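Terminal oxygenase component of carbazole (Janthinobacterium sp., PDB 7BUG) catalyses, as the terminal oxygenase of a multicomponent Rieske dioxygenase, the angular dioxygenation of carbazole at its C-9a and C-1 positions. Local coordinates at residues A[81-84]-A[88-91]; A[95-98]-A[103-106]. One frame throughout, in Å; residues are numbered along the deposited sequence.

Interaction 1 of 2, residues A[81-84]-A[88-91]; sequences ECKT and ITCW. With FES (Fe2/s2 (inorganic) cluster), chain D.
In the cluster-binding part of the Rieske domain, residues 81-84 lie against residues 88-91, which deliver Cys90 to the [2Fe-2S] cluster; Glu81 and Thr89 make the central link. Thr89 N donates to Glu81 O over 2.8 Å with a nearly straight N-H, 167°. Water extends this single direct bond. One molecule accepts from Lys83 N and is hydrogen-bonded to Thr89 OG1 at 2.7 Å, while a second joins Glu81 N to Thr89 O. Threonine suits the place because its hydroxyl also hydrogen-bonds Thr96 OG1.

Glutamate suits its position because a carboxylate offers two oxygens. OE1 serves Lys83 and Tyr185 OH of the second subunit; OE2 serves Lys79, Lys188 of the second subunit and a third water that bridges to Trp91 O. This buried acid would probably stay ionised. The extended chain brings Glu81 OE2 within 3.9 Å of Trp91 CA. Lys83 NZ forms its salt bridge with Glu81 OE1 at 2.9 Å from above the carboxylate plane, 51° out of it; the lysine chain bends at chi3 and chi4 to get there. On its way it crosses Thr89 at about a right angle, Lys83 CD packing 3.8 Å from Thr89 OG1.

Ile88 and Cys82 form an apolar pair beside the backbone: Ile88 CG1, anti to its backbone N (chi1 -178°), lies 4.0 Å from Cys82 SG.

The CB of Cys90 points away from 81-84, and Cys90 SG, a thiolate ligand, binds the cluster iron FE1 at 2.3 Å, as does Cys69. Trp91 meets Trp335 of the second subunit, placing 88-91 at a subunit interface. Cys90 opens the Cys-X-X-His loop which, with the Cys-X-His loop of Cys69 and His71, is the cluster-binding signature of Rieske domains.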
loop_
_atom_site.group_PDB
_atom_site.type_symbol
_atom_site.label_atom_id
_atom_site.label_comp_id
_atom_site.label_asym_id
_atom_site.label_seq_id
_atom_site.Cartn_x
_atom_site.Cartn_y
_atom_site.Cartn_z
ATOM N N GLU A 81 17.730 10.434 -24.042
ATOM C CA GLU A 81 18.587 10.440 -25.255
ATOM C C GLU A 81 18.227 11.665 -26.061
ATOM O O GLU A 81 17.254 11.639 -26.819
ATOM C CB GLU A 81 18.387 9.167 -26.068
ATOM C CG GLU A 81 18.950 7.919 -25.431
ATOM C CD GLU A 81 19.064 6.699 -26.349
ATOM O OE1 GLU A 81 19.150 6.904 -27.579
ATOM O OE2 GLU A 81 19.180 5.584 -25.811
ATOM N N CYS A 82 18.947 12.772 -25.905
ATOM C CA CYS A 82 18.706 13.947 -26.781
ATOM C C CYS A 82 19.808 13.936 -27.812
ATOM O O CYS A 82 20.991 14.244 -27.431
ATOM C CB CYS A 82 18.686 15.252 -26.002
ATOM S SG CYS A 82 17.235 15.431 -24.919
ATOM N N LYS A 83 19.486 13.491 -29.020
ATOM C CA LYS A 83 20.552 13.185 -30.003
ATOM C C LYS A 83 20.743 14.362 -30.940
ATOM O O LYS A 83 21.792 14.375 -31.626
ATOM C CB LYS A 83 20.216 11.906 -30.746
ATOM C CG LYS A 83 19.966 10.759 -29.790
ATOM C CD LYS A 83 19.805 9.393 -30.454
ATOM C CE LYS A 83 20.982 8.485 -30.226
ATOM N NZ LYS A 83 21.313 8.317 -28.808
ATOM N N THR A 84 19.758 15.246 -31.046
ATOM C CA THR A 84 19.928 16.589 -31.650
ATOM C C THR A 84 19.388 17.631 -30.668
ATOM O O THR A 84 18.553 17.291 -29.799
ATOM C CB THR A 84 19.263 16.720 -33.014
ATOM O OG1 THR A 84 17.841 16.840 -32.902
ATOM C CG2 THR A 84 19.644 15.575 -33.924
ATOM N N ILE A 88 14.128 14.789 -28.778
ATOM C CA ILE A 88 14.448 13.725 -27.790
ATOM C C ILE A 88 14.051 12.399 -28.424
ATOM O O ILE A 88 12.993 12.362 -29.109
ATOM C CB ILE A 88 13.772 13.957 -26.407
ATOM C CG1 ILE A 88 14.154 12.869 -25.392
ATOM C CG2 ILE A 88 12.284 14.143 -26.553
ATOM C CD1 ILE A 88 13.802 13.205 -23.934
ATOM N N THR A 89 14.842 11.354 -28.183
ATOM C CA THR A 89 14.638 10.015 -28.748
ATOM C C THR A 89 14.267 9.101 -27.574
ATOM O O THR A 89 15.092 8.992 -26.624
ATOM C CB THR A 89 15.923 9.548 -29.463
ATOM O OG1 THR A 89 16.111 10.431 -30.571
ATOM C CG2 THR A 89 15.861 8.110 -29.901
ATOM N N CYS A 90 13.130 8.452 -27.645
ATOM C CA CYS A 90 12.785 7.444 -26.609
ATOM C C CYS A 90 13.883 6.389 -26.603
ATOM O O CYS A 90 14.336 5.919 -27.678
ATOM C CB CYS A 90 11.424 6.847 -26.892
ATOM S SG CYS A 90 10.967 5.644 -25.625
ATOM N N TRP A 91 14.280 5.957 -25.428
ATOM C CA TRP A 91 15.347 4.956 -25.233
ATOM C C TRP A 91 14.925 3.552 -25.679
ATOM O O TRP A 91 15.812 2.694 -25.796
ATOM C CB TRP A 91 15.763 4.955 -23.770
ATOM C CG TRP A 91 14.609 4.765 -22.855
ATOM C CD1 TRP A 91 13.874 5.753 -22.244
ATOM C CD2 TRP A 91 13.996 3.514 -22.483
ATOM N NE1 TRP A 91 12.873 5.199 -21.496
ATOM C CE2 TRP A 91 12.892 3.839 -21.651
ATOM C CE3 TRP A 91 14.248 2.182 -22.767
ATOM C CZ2 TRP A 91 12.076 2.858 -21.080
ATOM C CZ3 TRP A 91 13.414 1.210 -22.246
ATOM C CH2 TRP A 91 12.333 1.549 -21.421
HETATM FE FE1 FES D . 9.164 4.728 -26.744
HETATM FE FE2 FES D . 8.793 2.349 -27.976
HETATM S S1 FES D . 9.860 4.153 -28.764
HETATM S S2 FES D . 8.132 2.916 -25.909
HETATM O O HOH W 1 16.948 12.973 -29.991
HETATM O O HOH W 2 18.431 2.895 -25.041
HETATM O O HOH W 3 14.881 9.656 -24.034
#

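Interaction 2 of 2, residues A[95-98]-A[103-106]; sequences WTYR and VLCD. With FES (Fe2/s2 (inorganic) cluster), chain D.
Thr96 O accepts a hydrogen bond from Cys105 N (2.9 Å), backed by a weaker CA-H...O contact from Leu104 CA at 3.5 Å from Thr96 O. Cys105 and Asp106 both face Thr96, forming a classic beta bulge, and Thr96 N donates to Asp106 O at 2.9 Å. Beyond the bulge Arg98 N bonds to Val103 O.

Leucine suits position 104 because its branched end meets two aromatic residues. Leu104 CG stands anti to the backbone N (chi1 -178°). Leu104 CD1 lies between the two, 3.6 Å from Trp95 CB and over a face of the Tyr97 ring, while Leu104 CD2 packs 3.6 Å from Trp95 CE3. Tryptophan offers a broad flat ring that stacks on His71 and brings Trp95 CD1 to 3.3 Å from cluster sulfur S1. With Trp95 cut back to an alanine, Leu104 CD2 and the ring of His71 would probably lose the indole they pack on, and a gap is likely to open beside S1.

At the other end, Arg98 and Val103 run side by side, Val103 CB lying 3.4 Å from Arg98 NH2 over a guanidinium face; Arg98 NH2 forms a salt bridge with Asp101. The whole is a bulged antiparallel beta hairpin beside the Rieske [2Fe-2S] site.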
loop_
_atom_site.group_PDB
_atom_site.type_symbol
_atom_site.label_atom_id
_atom_site.label_comp_id
_atom_site.label_asym_id
_atom_site.label_seq_id
_atom_site.Cartn_x
_atom_site.Cartn_y
_atom_site.Cartn_z
ATOM N N TRP A 95 11.565 6.143 -31.047
ATOM C CA TRP A 95 10.631 7.186 -31.512
ATOM C C TRP A 95 11.175 8.539 -31.087
ATOM O O TRP A 95 11.520 8.785 -29.931
ATOM C CB TRP A 95 9.208 6.981 -30.999
ATOM C CG TRP A 95 8.510 5.790 -31.544
ATOM C CD1 TRP A 95 9.024 4.582 -31.916
ATOM C CD2 TRP A 95 7.096 5.709 -31.728
ATOM N NE1 TRP A 95 8.018 3.758 -32.353
ATOM C CE2 TRP A 95 6.829 4.416 -32.225
ATOM C CE3 TRP A 95 6.044 6.589 -31.468
ATOM C CZ2 TRP A 95 5.522 3.990 -32.469
ATOM C CZ3 TRP A 95 4.754 6.170 -31.764
ATOM C CH2 TRP A 95 4.518 4.889 -32.257
ATOM N N THR A 96 11.310 9.471 -32.036
ATOM C CA THR A 96 11.974 10.759 -31.827
ATOM C C THR A 96 10.975 11.901 -32.017
ATOM O O THR A 96 10.295 11.964 -33.077
ATOM C CB THR A 96 13.141 10.876 -32.805
ATOM O OG1 THR A 96 14.044 9.807 -32.491
ATOM C CG2 THR A 96 13.847 12.208 -32.679
ATOM N N TYR A 97 10.939 12.801 -31.037
ATOM C CA TYR A 97 9.954 13.895 -30.951
ATOM C C TYR A 97 10.661 15.248 -30.968
ATOM O O TYR A 97 11.715 15.433 -30.373
ATOM C CB TYR A 97 9.138 13.753 -29.677
ATOM C CG TYR A 97 8.498 12.392 -29.518
ATOM C CD1 TYR A 97 7.235 12.153 -30.035
ATOM C CD2 TYR A 97 9.091 11.408 -28.748
ATOM C CE1 TYR A 97 6.594 10.949 -29.840
ATOM C CE2 TYR A 97 8.475 10.184 -28.562
ATOM C CZ TYR A 97 7.215 9.959 -29.099
ATOM O OH TYR A 97 6.612 8.758 -28.803
ATOM N N ARG A 98 10.051 16.201 -31.655
ATOM C CA ARG A 98 10.496 17.609 -31.556
ATOM C C ARG A 98 10.014 18.222 -30.249
ATOM O O ARG A 98 8.825 18.156 -29.975
ATOM C CB ARG A 98 9.986 18.388 -32.762
ATOM C CG ARG A 98 10.544 17.860 -34.073
ATOM C CD ARG A 98 10.379 18.963 -35.106
ATOM N NE ARG A 98 9.004 19.114 -35.460
ATOM C CZ ARG A 98 8.461 18.795 -36.639
ATOM N NH1 ARG A 98 9.196 18.249 -37.603
ATOM N NH2 ARG A 98 7.178 19.031 -36.852
ATOM N N VAL A 103 5.923 16.736 -32.406
ATOM C CA VAL A 103 5.689 15.869 -33.579
ATOM C C VAL A 103 6.708 14.748 -33.598
ATOM O O VAL A 103 7.936 14.964 -33.287
ATOM C CB VAL A 103 5.734 16.700 -34.879
ATOM C CG1 VAL A 103 5.772 15.805 -36.106
ATOM C CG2 VAL A 103 4.560 17.671 -34.931
ATOM N N LEU A 104 6.184 13.571 -33.851
ATOM C CA LEU A 104 7.004 12.370 -34.113
ATOM C C LEU A 104 7.696 12.584 -35.460
ATOM O O LEU A 104 7.033 12.374 -36.500
ATOM C CB LEU A 104 6.114 11.142 -34.118
ATOM C CG LEU A 104 6.805 9.813 -34.324
ATOM C CD1 LEU A 104 7.863 9.486 -33.276
ATOM C CD2 LEU A 104 5.774 8.707 -34.423
ATOM N N CYS A 105 8.974 12.925 -35.435
ATOM C CA CYS A 105 9.664 13.379 -36.671
ATOM C C CYS A 105 10.537 12.277 -37.259
ATOM O O CYS A 105 10.912 12.399 -38.448
ATOM C CB CYS A 105 10.436 14.656 -36.410
ATOM S SG CYS A 105 11.842 14.475 -35.293
ATOM N N ASP A 106 10.884 11.249 -36.494
ATOM C CA ASP A 106 11.840 10.202 -36.928
ATOM C C ASP A 106 11.586 8.993 -36.022
ATOM O O ASP A 106 11.154 9.171 -34.877
ATOM C CB ASP A 106 13.289 10.669 -36.847
ATOM C CG ASP A 106 13.710 11.556 -38.006
ATOM O OD1 ASP A 106 13.827 11.006 -39.141
ATOM O OD2 ASP A 106 13.935 12.794 -37.765
HETATM FE FE1 FES D . 9.164 4.728 -26.744
HETATM FE FE2 FES D . 8.793 2.349 -27.976
HETATM S S1 FES D . 9.860 4.153 -28.764
HETATM S S2 FES D . 8.132 2.916 -25.909
#

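In the fold
Along the chain, the loop that follows strand 61-66 first reaches residues 81-84, and interaction 1 closes the short turn back to strand 87-89. The chain then passes through the cluster loop with Cys90 and His93 before strand 95-98 begins interaction 2, which pairs it with strand 104-107 and closes the beta hairpin. The two contacts are in series, neither nested nor crossed. Strands 87-89 and 95-98 are neighbours in one three-stranded antiparallel sheet, joined by probable hydrogen bonds from Cys90 N to Trp95 O and from Tyr97 N to Ile88 O. Both contacts reach the cluster and the second subunit, tying this small sheet to the interface of the trimer.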